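Local coordinates for VAO-type flavoprotein oxidase VAO615 (Myceliophthora thermophila, PDB 6F72), which probably acts as an oxidoreductase whose bicovalently bound FAD, once reduced, reacts rapidly with molecular oxygen, although its substrate is still unknown, at residues V256-A259 and D260-L264; V265-P268 and T269-S272; D273-W276 and A277-G281; K545-P548 and D549-Y553. All coordinates share one frame; numbering follows the deposited sequence.

Contact 1: residues V256-A259 and D260-L264; sequences VVTA and DGRHL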
ATOM      1  N   VAL A 256      12.070  14.182   8.099  1.00 21.24           N
ATOM      2  CA  VAL A 256      11.506  13.413   9.201  1.00 21.17           C
ATOM      3  C   VAL A 256      11.577  14.131  10.544  1.00 21.79           C
ATOM      4  O   VAL A 256      12.345  15.075  10.715  1.00 22.19           O
ATOM      5  CB  VAL A 256      12.183  12.007   9.375  1.00 20.86           C
ATOM      6  CG1 VAL A 256      12.292  11.254   8.059  1.00 20.37           C
ATOM      7  CG2 VAL A 256      13.534  12.097  10.082  1.00 21.20           C
ATOM      8  N   VAL A 257      10.741  13.658  11.473  1.00 21.91           N
ATOM      9  CA  VAL A 257      10.910  13.869  12.906  1.00 22.52           C
ATOM     10  C   VAL A 257      11.124  12.493  13.543  1.00 22.48           C
ATOM     11  O   VAL A 257      10.329  11.561  13.356  1.00 22.12           O
ATOM     12  CB  VAL A 257       9.698  14.570  13.562  1.00 22.82           C
ATOM     13  CG1 VAL A 257       9.959  14.806  15.044  1.00 23.37           C
ATOM     14  CG2 VAL A 257       9.392  15.893  12.873  1.00 23.04           C
ATOM     15  N   THR A 258      12.198  12.385  14.306  1.00 23.01           N
ATOM     16  CA  THR A 258      12.535  11.161  15.014  1.00 23.11           C
ATOM     17  C   THR A 258      11.790  11.114  16.337  1.00 23.63           C
ATOM     18  O   THR A 258      11.232  12.138  16.778  1.00 24.16           O
ATOM     19  CB  THR A 258      14.050  11.087  15.269  1.00 23.47           C
ATOM     20  OG1 THR A 258      14.458  12.266  15.973  1.00 24.19           O
ATOM     21  CG2 THR A 258      14.779  11.038  13.964  1.00 23.12           C
ATOM     22  N   ALA A 259      11.797   9.937  16.966  1.00 23.66           N
ATOM     23  CA  ALA A 259      11.132   9.679  18.249  1.00 24.12           C
ATOM     24  C   ALA A 259      11.466  10.694  19.335  1.00 24.97           C
ATOM     25  O   ALA A 259      10.574  11.121  20.078  1.00 25.32           O
ATOM     26  CB  ALA A 259      11.436   8.272  18.735  1.00 24.08           C
ATOM     27  N   ASP A 260      12.735  11.105  19.406  1.00 25.30           N
ATOM     28  CA  ASP A 260      13.157  12.111  20.381  1.00 26.19           C
ATOM     29  C   ASP A 260      12.859  13.553  19.932  1.00 26.39           C
ATOM     30  O   ASP A 260      13.222  14.504  20.619  1.00 27.16           O
ATOM     31  CB  ASP A 260      14.639  11.924  20.739  1.00 26.63           C
ATOM     32  CG  ASP A 260      15.572  12.261  19.596  1.00 26.44           C
ATOM     33  OD1 ASP A 260      15.132  12.344  18.427  1.00 25.90           O
ATOM     34  OD2 ASP A 260      16.772  12.450  19.867  1.00 26.97           O
ATOM     35  N   GLY A 261      12.203  13.705  18.780  1.00 25.81           N
ATOM     36  CA  GLY A 261      11.735  15.011  18.312  1.00 25.96           C
ATOM     37  C   GLY A 261      12.710  15.797  17.458  1.00 26.00           C
ATOM     38  O   GLY A 261      12.488  16.980  17.218  1.00 26.39           O
ATOM     39  N   ARG A 262      13.790  15.157  16.997  1.00 25.71           N
ATOM     40  CA  ARG A 262      14.754  15.820  16.107  1.00 25.74           C
ATOM     41  C   ARG A 262      14.190  15.882  14.687  1.00 24.99           C
ATOM     42  O   ARG A 262      13.793  14.853  14.118  1.00 24.31           O
ATOM     43  CB  ARG A 262      16.110  15.106  16.105  1.00 25.91           C
ATOM     44  CG  ARG A 262      16.972  15.279  17.351  1.00 26.89           C
ATOM     45  CD  ARG A 262      18.184  14.352  17.292  1.00 27.02           C
ATOM     46  NE  ARG A 262      17.771  12.942  17.362  1.00 26.71           N
ATOM     47  CZ  ARG A 262      18.412  11.904  16.810  1.00 26.45           C
ATOM     48  NH1 ARG A 262      19.531  12.070  16.112  1.00 26.62           N
ATOM     49  NH2 ARG A 262      17.921  10.681  16.952  1.00 26.11           N
ATOM     50  N   HIS A 263      14.141  17.090  14.134  1.00 25.10           N
ATOM     51  CA  HIS A 263      13.689  17.323  12.766  1.00 24.52           C
ATOM     52  C   HIS A 263      14.915  17.150  11.866  1.00 24.38           C
ATOM     53  O   HIS A 263      15.842  17.955  11.925  1.00 24.91           O
ATOM     54  CB  HIS A 263      13.066  18.727  12.654  1.00 24.98           C
ATOM     55  CG  HIS A 263      12.506  19.064  11.301  1.00 24.59           C
ATOM     56  ND1 HIS A 263      12.038  20.322  10.992  1.00 25.01           N
ATOM     57  CD2 HIS A 263      12.349  18.323  10.176  1.00 23.87           C
ATOM     58  CE1 HIS A 263      11.607  20.344   9.745  1.00 24.62           C
ATOM     59  NE2 HIS A 263      11.783  19.142   9.227  1.00 23.95           N
ATOM     60  N   LEU A 264      14.923  16.080  11.062  1.00 23.66           N
ATOM     61  CA  LEU A 264      16.099  15.709  10.250  1.00 23.46           C
ATOM     62  C   LEU A 264      15.780  15.475   8.781  1.00 22.90           C
ATOM     63  O   LEU A 264      14.623  15.226   8.405  1.00 22.48           O
ATOM     64  CB  LEU A 264      16.780  14.447  10.803  1.00 23.29           C
ATOM     65  CG  LEU A 264      17.303  14.378  12.239  1.00 23.80           C
ATOM     66  CD1 LEU A 264      17.772  12.954  12.524  1.00 23.48           C
ATOM     67  CD2 LEU A 264      18.429  15.373  12.462  1.00 24.52           C
TER

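Contact 2: residues V265-P268 and T269-S272; sequences VATP and TRNS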
ATOM      1  N   VAL A 265      16.823  15.566   7.960  1.00 22.93           N
ATOM      2  CA  VAL A 265      16.772  15.145   6.566  1.00 22.46           C
ATOM      3  C   VAL A 265      17.714  13.936   6.409  1.00 22.21           C
ATOM      4  O   VAL A 265      18.862  13.967   6.871  1.00 22.59           O
ATOM      5  CB  VAL A 265      17.124  16.303   5.595  1.00 22.83           C
ATOM      6  CG1 VAL A 265      17.189  15.820   4.152  1.00 22.45           C
ATOM      7  CG2 VAL A 265      16.090  17.425   5.706  1.00 23.07           C
ATOM      8  N   ALA A 266      17.186  12.874   5.791  1.00 21.62           N
ATOM      9  CA  ALA A 266      17.916  11.644   5.500  1.00 21.35           C
ATOM     10  C   ALA A 266      18.094  11.516   3.996  1.00 21.17           C
ATOM     11  O   ALA A 266      17.127  11.623   3.229  1.00 20.89           O
ATOM     12  CB  ALA A 266      17.198  10.422   6.069  1.00 20.95           C
ATOM     13  N   THR A 267      19.348  11.313   3.595  1.00 21.33           N
ATOM     14  CA  THR A 267      19.749  11.238   2.196  1.00 21.30           C
ATOM     15  C   THR A 267      20.814  10.128   2.096  1.00 21.33           C
ATOM     16  O   THR A 267      21.284   9.636   3.130  1.00 21.35           O
ATOM     17  CB  THR A 267      20.320  12.596   1.659  1.00 21.79           C
ATOM     18  OG1 THR A 267      21.724  12.675   1.913  1.00 22.29           O
ATOM     19  CG2 THR A 267      19.617  13.828   2.262  1.00 21.96           C
ATOM     20  N   PRO A 268      21.194   9.719   0.866  1.00 21.39           N
ATOM     21  CA  PRO A 268      22.324   8.770   0.750  1.00 21.67           C
ATOM     22  C   PRO A 268      23.645   9.271   1.362  1.00 22.30           C
ATOM     23  O   PRO A 268      24.498   8.457   1.706  1.00 22.51           O
ATOM     24  CB  PRO A 268      22.485   8.602  -0.763  1.00 21.72           C
ATOM     25  CG  PRO A 268      21.137   8.904  -1.314  1.00 21.32           C
ATOM     26  CD  PRO A 268      20.593  10.000  -0.453  1.00 21.27           C
ATOM     27  N   THR A 269      23.810  10.592   1.494  1.00 22.72           N
ATOM     28  CA  THR A 269      25.007  11.155   2.134  1.00 23.40           C
ATOM     29  C   THR A 269      24.778  11.906   3.469  1.00 23.66           C
ATOM     30  O   THR A 269      25.655  12.664   3.903  1.00 24.27           O
ATOM     31  CB  THR A 269      25.827  12.023   1.143  1.00 23.95           C
ATOM     32  OG1 THR A 269      24.965  12.956   0.469  1.00 23.83           O
ATOM     33  CG2 THR A 269      26.544  11.137   0.106  1.00 24.03           C
ATOM     34  N   ARG A 270      23.615  11.706   4.111  1.00 23.30           N
ATOM     35  CA  ARG A 270      23.312  12.342   5.415  1.00 23.49           C
ATOM     36  C   ARG A 270      22.274  11.519   6.172  1.00 22.72           C
ATOM     37  O   ARG A 270      21.176  11.314   5.663  1.00 22.19           O
ATOM     38  CB  ARG A 270      22.816  13.786   5.219  1.00 24.06           C
ATOM     39  CG  ARG A 270      22.531  14.576   6.509  1.00 24.78           C
ATOM     40  CD  ARG A 270      21.639  15.799   6.266  1.00 25.25           C
ATOM     41  NE  ARG A 270      21.739  16.239   4.869  1.00 25.67           N
ATOM     42  CZ  ARG A 270      21.122  17.289   4.320  1.00 26.09           C
ATOM     43  NH1 ARG A 270      20.321  18.099   5.045  1.00 26.42           N
ATOM     44  NH2 ARG A 270      21.323  17.530   3.014  1.00 26.21           N
ATOM     45  N   ASN A 271      22.629  11.085   7.389  1.00 22.63           N
ATOM     46  CA  ASN A 271      21.854  10.099   8.166  1.00 22.04           C
ATOM     47  C   ASN A 271      21.494   8.910   7.284  1.00 21.36           C
ATOM     48  O   ASN A 271      20.323   8.474   7.245  1.00 20.87           O
ATOM     49  CB  ASN A 271      20.567  10.725   8.745  1.00 21.87           C
ATOM     50  CG  ASN A 271      20.850  11.901   9.626  1.00 22.43           C
ATOM     51  OD1 ASN A 271      21.499  11.765  10.657  1.00 22.82           O
ATOM     52  ND2 ASN A 271      20.359  13.071   9.230  1.00 22.53           N
ATOM     53  N   SER A 272      22.505   8.395   6.575  1.00 21.34           N
ATOM     54  CA  SER A 272      22.306   7.524   5.416  1.00 20.85           C
ATOM     55  C   SER A 272      21.656   6.202   5.788  1.00 20.39           C
ATOM     56  O   SER A 272      20.946   5.605   4.979  1.00 19.98           O
ATOM     57  CB  SER A 272      23.635   7.289   4.694  1.00 21.24           C
ATOM     58  OG  SER A 272      24.569   6.672   5.561  1.00 21.61           O
TER
HETATM   59  O   HOH W   1      22.443  15.338   1.218  1.00 32.82           O

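Contact 3: residues D273-W276 and A277-G281; sequences DLYW and ALSGG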
ATOM      1  N   ASP A 273      21.918   5.771   7.018  1.00 20.51           N
ATOM      2  CA  ASP A 273      21.398   4.539   7.556  1.00 20.28           C
ATOM      3  C   ASP A 273      19.877   4.645   7.756  1.00 19.83           C
ATOM      4  O   ASP A 273      19.146   3.684   7.468  1.00 19.56           O
ATOM      5  CB  ASP A 273      22.156   4.122   8.836  1.00 20.71           C
ATOM      6  CG  ASP A 273      22.128   5.178   9.938  1.00 20.98           C
ATOM      7  OD1 ASP A 273      21.723   6.343   9.705  1.00 20.93           O
ATOM      8  OD2 ASP A 273      22.535   4.839  11.068  1.00 21.35           O
ATOM      9  N   LEU A 274      19.415   5.820   8.206  1.00 19.78           N
ATOM     10  CA  LEU A 274      17.989   6.125   8.251  1.00 19.40           C
ATOM     11  C   LEU A 274      17.383   6.211   6.850  1.00 19.03           C
ATOM     12  O   LEU A 274      16.272   5.685   6.632  1.00 18.75           O
ATOM     13  CB  LEU A 274      17.673   7.374   9.088  1.00 19.59           C
ATOM     14  CG  LEU A 274      16.194   7.758   9.359  1.00 19.36           C
ATOM     15  CD1 LEU A 274      15.393   6.715  10.148  1.00 19.18           C
ATOM     16  CD2 LEU A 274      16.119   9.099  10.071  1.00 19.70           C
ATOM     17  N   TYR A 275      18.101   6.820   5.908  1.00 19.10           N
ATOM     18  CA  TYR A 275      17.647   6.895   4.509  1.00 18.84           C
ATOM     19  C   TYR A 275      17.421   5.475   3.942  1.00 18.66           C
ATOM     20  O   TYR A 275      16.436   5.228   3.238  1.00 18.38           O
ATOM     21  CB  TYR A 275      18.618   7.722   3.619  1.00 19.06           C
ATOM     22  CG  TYR A 275      18.355   7.520   2.139  1.00 18.90           C
ATOM     23  CD1 TYR A 275      18.959   6.454   1.440  1.00 18.95           C
ATOM     24  CD2 TYR A 275      17.474   8.345   1.439  1.00 18.78           C
ATOM     25  CE1 TYR A 275      18.677   6.223   0.101  1.00 18.90           C
ATOM     26  CE2 TYR A 275      17.197   8.129   0.088  1.00 18.70           C
ATOM     27  CZ  TYR A 275      17.797   7.066  -0.572  1.00 18.78           C
ATOM     28  OH  TYR A 275      17.545   6.820  -1.906  1.00 18.79           O
ATOM     29  N   TRP A 276      18.363   4.577   4.256  1.00 18.89           N
ATOM     30  CA  TRP A 276      18.366   3.183   3.813  1.00 18.87           C
ATOM     31  C   TRP A 276      17.104   2.412   4.325  1.00 18.61           C
ATOM     32  O   TRP A 276      16.370   1.821   3.519  1.00 18.43           O
ATOM     33  CB  TRP A 276      19.675   2.524   4.263  1.00 19.29           C
ATOM     34  CG  TRP A 276      19.850   1.090   3.860  1.00 19.43           C
ATOM     35  CD1 TRP A 276      20.390   0.629   2.688  1.00 19.64           C
ATOM     36  CD2 TRP A 276      19.539  -0.068   4.645  1.00 19.51           C
ATOM     37  NE1 TRP A 276      20.397  -0.757   2.679  1.00 19.80           N
ATOM     38  CE2 TRP A 276      19.894  -1.211   3.868  1.00 19.73           C
ATOM     39  CE3 TRP A 276      18.991  -0.260   5.925  1.00 19.48           C
ATOM     40  CZ2 TRP A 276      19.717  -2.527   4.329  1.00 19.92           C
ATOM     41  CZ3 TRP A 276      18.804  -1.582   6.387  1.00 19.66           C
ATOM     42  CH2 TRP A 276      19.162  -2.696   5.580  1.00 19.89           C
ATOM     43  N   ALA A 277      16.880   2.467   5.648  1.00 18.62           N
ATOM     44  CA  ALA A 277      15.734   1.890   6.343  1.00 18.46           C
ATOM     45  C   ALA A 277      14.405   2.425   5.843  1.00 18.15           C
ATOM     46  O   ALA A 277      13.503   1.639   5.596  1.00 18.02           O
ATOM     47  CB  ALA A 277      15.852   2.088   7.852  1.00 18.63           C
ATOM     48  N   LEU A 278      14.291   3.750   5.683  1.00 18.08           N
ATOM     49  CA  LEU A 278      13.056   4.366   5.194  1.00 17.88           C
ATOM     50  C   LEU A 278      12.720   4.049   3.728  1.00 17.73           C
ATOM     51  O   LEU A 278      11.550   4.112   3.333  1.00 17.57           O
ATOM     52  CB  LEU A 278      13.043   5.883   5.426  1.00 17.95           C
ATOM     53  CG  LEU A 278      12.816   6.442   6.834  1.00 18.13           C
ATOM     54  CD1 LEU A 278      13.209   7.914   6.835  1.00 18.37           C
ATOM     55  CD2 LEU A 278      11.368   6.289   7.318  1.00 18.03           C
ATOM     56  N   SER A 279      13.736   3.714   2.940  1.00 17.83           N
ATOM     57  CA  SER A 279      13.566   3.450   1.512  1.00 17.81           C
ATOM     58  C   SER A 279      13.327   1.939   1.264  1.00 17.87           C
ATOM     59  O   SER A 279      14.201   1.225   0.727  1.00 18.06           O
ATOM     60  CB  SER A 279      14.799   3.966   0.734  1.00 18.01           C
ATOM     61  OG  SER A 279      14.994   5.373   0.865  1.00 18.03           O
ATOM     62  N   GLY A 280      12.154   1.455   1.670  1.00 17.75           N
ATOM     63  CA  GLY A 280      11.787   0.041   1.481  1.00 17.88           C
ATOM     64  C   GLY A 280      11.719  -0.796   2.744  1.00 17.97           C
ATOM     65  O   GLY A 280      11.255  -1.947   2.689  1.00 18.18           O
ATOM     66  N   GLY A 281      12.127  -0.232   3.884  1.00 17.97           N
ATOM     67  CA  GLY A 281      12.072  -0.927   5.180  1.00 18.15           C
ATOM     68  C   GLY A 281      10.719  -0.889   5.893  1.00 18.10           C
ATOM     69  O   GLY A 281      10.587  -1.424   7.002  1.00 18.23           O
TER

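Contact 4: residues K545-P548 and D549-Y553; sequences KYDP and DSVFY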
ATOM      1  N   LYS A 545      18.800   2.518  16.873  1.00 26.21           N
ATOM      2  CA  LYS A 545      19.521   3.801  16.843  1.00 26.55           C
ATOM      3  C   LYS A 545      18.579   5.014  16.959  1.00 26.52           C
ATOM      4  O   LYS A 545      18.771   5.858  17.826  1.00 26.90           O
ATOM      5  CB  LYS A 545      20.387   3.919  15.589  1.00 26.36           C
ATOM      6  CG  LYS A 545      21.269   5.161  15.568  1.00 26.81           C
ATOM      7  CD  LYS A 545      22.226   5.157  14.385  1.00 26.76           C
ATOM      8  CE  LYS A 545      22.807   6.547  14.158  1.00 27.11           C
ATOM      9  NZ  LYS A 545      23.725   6.523  12.983  1.00 27.19           N
ATOM     10  N   TYR A 546      17.575   5.070  16.084  1.00 26.14           N
ATOM     11  CA  TYR A 546      16.653   6.216  15.955  1.00 26.25           C
ATOM     12  C   TYR A 546      15.388   6.148  16.810  1.00 26.44           C
ATOM     13  O   TYR A 546      14.669   7.155  16.959  1.00 26.66           O
ATOM     14  CB  TYR A 546      16.295   6.441  14.480  1.00 25.63           C
ATOM     15  CG  TYR A 546      17.488   6.874  13.673  1.00 25.72           C
ATOM     16  CD1 TYR A 546      17.866   8.223  13.627  1.00 26.11           C
ATOM     17  CD2 TYR A 546      18.276   5.934  12.983  1.00 25.52           C
ATOM     18  CE1 TYR A 546      18.981   8.635  12.908  1.00 26.20           C
ATOM     19  CE2 TYR A 546      19.394   6.334  12.250  1.00 25.60           C
ATOM     20  CZ  TYR A 546      19.742   7.689  12.219  1.00 26.01           C
ATOM     21  OH  TYR A 546      20.848   8.111  11.509  1.00 26.05           O
ATOM     22  N   ASP A 547      15.110   4.968  17.360  1.00 26.51           N
ATOM     23  CA  ASP A 547      13.954   4.760  18.222  1.00 26.70           C
ATOM     24  C   ASP A 547      14.299   3.774  19.357  1.00 27.16           C
ATOM     25  O   ASP A 547      13.623   2.747  19.515  1.00 26.92           O
ATOM     26  CB  ASP A 547      12.742   4.296  17.379  1.00 26.17           C
ATOM     27  CG  ASP A 547      11.433   4.260  18.171  1.00 26.29           C
ATOM     28  OD1 ASP A 547      11.371   4.872  19.256  1.00 26.78           O
ATOM     29  OD2 ASP A 547      10.460   3.604  17.711  1.00 25.90           O
ATOM     30  N   PRO A 548      15.332   4.092  20.180  1.00 27.87           N
ATOM     31  CA  PRO A 548      15.771   3.129  21.214  1.00 28.39           C
ATOM     32  C   PRO A 548      14.688   2.715  22.219  1.00 28.77           C
ATOM     33  O   PRO A 548      14.763   1.613  22.767  1.00 28.85           O
ATOM     34  CB  PRO A 548      16.890   3.873  21.941  1.00 29.03           C
ATOM     35  CG  PRO A 548      16.616   5.320  21.690  1.00 29.10           C
ATOM     36  CD  PRO A 548      16.060   5.370  20.299  1.00 28.35           C
ATOM     37  N   ASP A 549      13.702   3.593  22.444  1.00 28.95           N
ATOM     38  CA  ASP A 549      12.618   3.354  23.395  1.00 29.40           C
ATOM     39  C   ASP A 549      11.367   2.760  22.741  1.00 28.92           C
ATOM     40  O   ASP A 549      10.332   2.597  23.400  1.00 28.98           O
ATOM     41  CB  ASP A 549      12.247   4.663  24.121  1.00 30.00           C
ATOM     42  CG  ASP A 549      13.398   5.243  24.904  1.00 30.82           C
ATOM     43  OD1 ASP A 549      14.018   4.513  25.709  1.00 31.30           O
ATOM     44  OD2 ASP A 549      13.680   6.446  24.717  1.00 31.13           O
ATOM     45  N   SER A 550      11.474   2.443  21.449  1.00 28.36           N
ATOM     46  CA  SER A 550      10.382   1.858  20.665  1.00 27.70           C
ATOM     47  C   SER A 550       9.076   2.637  20.833  1.00 27.53           C
ATOM     48  O   SER A 550       8.035   2.073  21.209  1.00 27.60           O
ATOM     49  CB  SER A 550      10.214   0.355  20.975  1.00 27.86           C
ATOM     50  OG  SER A 550      11.462  -0.332  20.886  1.00 28.09           O
ATOM     51  N   VAL A 551       9.140   3.943  20.584  1.00 27.35           N
ATOM     52  CA  VAL A 551       7.920   4.758  20.586  1.00 27.12           C
ATOM     53  C   VAL A 551       7.060   4.451  19.366  1.00 26.33           C
ATOM     54  O   VAL A 551       5.837   4.558  19.439  1.00 26.30           O
ATOM     55  CB  VAL A 551       8.108   6.300  20.903  1.00 27.59           C
ATOM     56  CG1 VAL A 551       9.526   6.678  21.299  1.00 28.03           C
ATOM     57  CG2 VAL A 551       7.493   7.235  19.848  1.00 27.30           C
ATOM     58  N   PHE A 552       7.687   4.038  18.267  1.00 25.73           N
ATOM     59  CA  PHE A 552       6.921   3.680  17.093  1.00 25.12           C
ATOM     60  C   PHE A 552       6.685   2.174  17.016  1.00 24.83           C
ATOM     61  O   PHE A 552       7.621   1.383  17.058  1.00 24.80           O
ATOM     62  CB  PHE A 552       7.536   4.236  15.817  1.00 24.84           C
ATOM     63  CG  PHE A 552       7.801   5.720  15.867  1.00 25.22           C
ATOM     64  CD1 PHE A 552       6.764   6.626  16.059  1.00 25.30           C
ATOM     65  CD2 PHE A 552       9.104   6.212  15.715  1.00 25.45           C
ATOM     66  CE1 PHE A 552       7.016   7.993  16.109  1.00 25.71           C
ATOM     67  CE2 PHE A 552       9.364   7.579  15.753  1.00 25.75           C
ATOM     68  CZ  PHE A 552       8.314   8.474  15.950  1.00 25.93           C
ATOM     69  N   TYR A 553       5.412   1.796  16.960  1.00 24.62           N
ATOM     70  CA  TYR A 553       5.025   0.398  16.806  1.00 24.18           C
ATOM     71  C   TYR A 553       4.053   0.253  15.641  1.00 23.63           C
ATOM     72  O   TYR A 553       3.062   0.984  15.552  1.00 23.59           O
ATOM     73  CB  TYR A 553       4.389  -0.137  18.103  1.00 24.60           C
ATOM     74  CG  TYR A 553       3.618  -1.425  17.874  1.00 24.61           C
ATOM     75  CD1 TYR A 553       4.265  -2.662  17.920  1.00 24.59           C
ATOM     76  CD2 TYR A 553       2.258  -1.398  17.544  1.00 24.44           C
ATOM     77  CE1 TYR A 553       3.567  -3.840  17.680  1.00 24.69           C
ATOM     78  CE2 TYR A 553       1.549  -2.569  17.304  1.00 24.44           C
ATOM     79  CZ  TYR A 553       2.217  -3.784  17.368  1.00 24.56           C
ATOM     80  OH  TYR A 553       1.530  -4.936  17.128  1.00 24.67           O
TER
HETATM   81  O   HOH W   2      12.860   6.149  21.117  1.00 29.73           O
HETATM   82  O   HOH W   3      12.538  -0.213  23.303  1.00 36.84           O

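Contact 1: residues V256-A259 and D260-L264
Val256 pairs with Leu264, and Val257 with His263, at the turn end of an antiparallel beta hairpin in the FAD-binding PCMH-type region; a type I turn from Thr258 to Gly261, followed by a G1 beta bulge, closes it. In the backbone, Val256 N reaches Leu264 O at 2.8 Å, and Leu264 N returns the bond to Val256 O. Val257 and His263 form the next, non-hydrogen-bonded pair. At the bulge Thr258 bonds twice: its O takes Gly261 N at 2.7 Å and its N gives to Arg262 O. Gly261 has phi 90°, where a CB would press on the carbonyl oxygen of Asp260.

The polar side chains gather on Asp260 OD1. Thr258 OG1 donates to it over a short 2.5 Å, meeting the oxygen nearly head-on along its C-O bond. Arg262 NE comes to the syn lone pair of the same OD1 at 2.9 Å, with the oxygen in the guanidinium plane, and the salt bridge takes in OD2 as well, through a weak, bent bond. The arginine chain folds back at chi3 (-66°) to make this possible. OD1 thus accepts from two side chains, one before and one after it in the chain.

Apolar contacts lie on both faces. Thr258 CG2 meets Leu264 CD1 at 3.8 Å, on the side where Val256 CG2 lies against Leu264 CB. On the face carrying Val257 and His263, Val257 CG1 packs on Gly261 CA at 3.7 Å, and the valine also touches helix 133-146. The imidazole of His263, whose NE2 is bonded to Glu255, turns its edge to the first strand, with CD2 3.3 Å from Val256 O.

Contact 2: residues V265-P268 and T269-S272
Thr267 and Arg270 face each other across a tight reversal, joined by two backbone bonds of unequal quality. Thr267 N gives a nearly straight bond to Arg270 O at 2.8 Å, in the carbonyl plane. The return from Arg270 N to Thr267 O is longer, 3.3 Å, and comes from above that carbonyl. Thr267 OG1 accepts Thr269 N at 3.0 Å, which makes an ST turn inside the type I beta turn of Thr267 to Arg270. The hydroxyl also shares a water with Arg270 NH2. With a valine in place of Thr267, Thr269 N would probably lose its acceptor and the water its link to the turn, leaving the guanidinium freer to swing.

This turn leads strand 263-266 into helix 272-278. Just ahead of the helix, at its N-cap position, Asn271 turns its side chain back to the strand instead of capping: ND2 donates to Val265 O at 2.9 Å, in its own amide plane but from above the carbonyl. Arg270 slants across the side chains of Val265 and Thr267, CD 3.4 Å from Val265 O, and its bend at chi3 (-24°) sets one guanidinium face, toward its rim, over Val265 CG1, with Thr267 CG2 on the same side. Farther out, Tyr189 packs on Thr267, Pro268 and Thr269, and Tyr275 sits against Ala266 and Pro268.

Contact 3: residues D273-W276 and A277-G281
Ser279 reaches back to Tyr275 with both its side chain and its backbone. OG gives a hydrogen bond of 2.8 Å to Tyr275 O, while Ser279 N makes only weak bonds, to Tyr275 O and Trp276 O. The same OG lies over one face of the tyrosine ring, 3.6 Å from Tyr275 CZ and offset toward the rim, and it is also bonded to Trp254 NE1. The ring sits there because its CG is anti to the backbone N (chi1 166°), and its OH bonds to Val251 O. Replacing Tyr275 with an alanine would probably leave Val251 O without that partner and open a gap beside the serine hydroxyl.

Tyr275 lies in helix 272-278 and Ser279 just past its C-terminal end; the helix packs against strand 251-257 of the FAD-binding PCMH-type region. Ala277 continues the regular pattern, its N bonded to Asp273 O at 3.2 Å. Its CB lies 3.7 Å from the same Asp273 O, and the methyl is buried against Leu539 and Val542 of helix 536-546, with Phe286 also touching it. The Trp276 indole meets this alanine obliquely, CE3 3.5 Å from Ala277 N, and the ring makes a cation-pi contact with Arg538.

On the side facing the strand, Leu274 CG touches Leu278 CD1. Past Leu278 the chain leaves the helix through an inverse gamma turn centred on Ser279. Gly281 then comes in so close that a CB would collide with Ala277 O.

Contact 4: residues K545-P548 and D549-Y553
Asp547 uses its carboxylate to take the successive backbone NH groups of Val551 and Phe552. From CB the side chain runs with CG anti to the backbone N (chi1 -171°), which carries it across the mouth of the following turn. CG comes within 3.6 Å of Ser550 CA. OD1 offers its syn lone pair to Val551 N at 2.8 Å; Val551 CG1 also lies close, 3.3 Å from OD1. A water donates to OD1 as well and accepts from Asp549 N, tying the carboxylate to the outer corner of the turn.

That turn is a type I beta turn, Asp547 to Ser550, closed by Ser550 N to Asp547 O at 2.9 Å. It follows helix 536-546 in the berberine-like region; the side chain of Phe552, just beyond it, is about 7 Å from the FAD.

OD2, the other tip, takes Phe552 N at 2.9 Å on its syn side, 20° out of the carboxylate plane, and lies 3.6 Å from Phe552 CD2. Lys543 NZ makes a salt bridge to the same OD2 and also bonds to Phe552 O. A second water bridges Pro548 O and Ser550 OG.

Overall arrangement
Contacts 1, 2 and 3 follow one another without a break: the hairpin of strands 251-257 and 263-266, the turn leaving its second strand, and helix 272-278. The helix folds back on the hairpin, Val256 CG1 meeting Leu278 CD1 at 3.7 Å, and the centres of contacts 2 and 3 are about 9 Å apart. Contact 4 arrives from far along the chain, in the berberine-like region, with its centre about 11 Å from that of contact 1. Ala259 packs there against Asp547, Val551 and Phe552, while Asp273 takes Lys545 in a salt bridge. Two sequence regions thus meet beside the FAD.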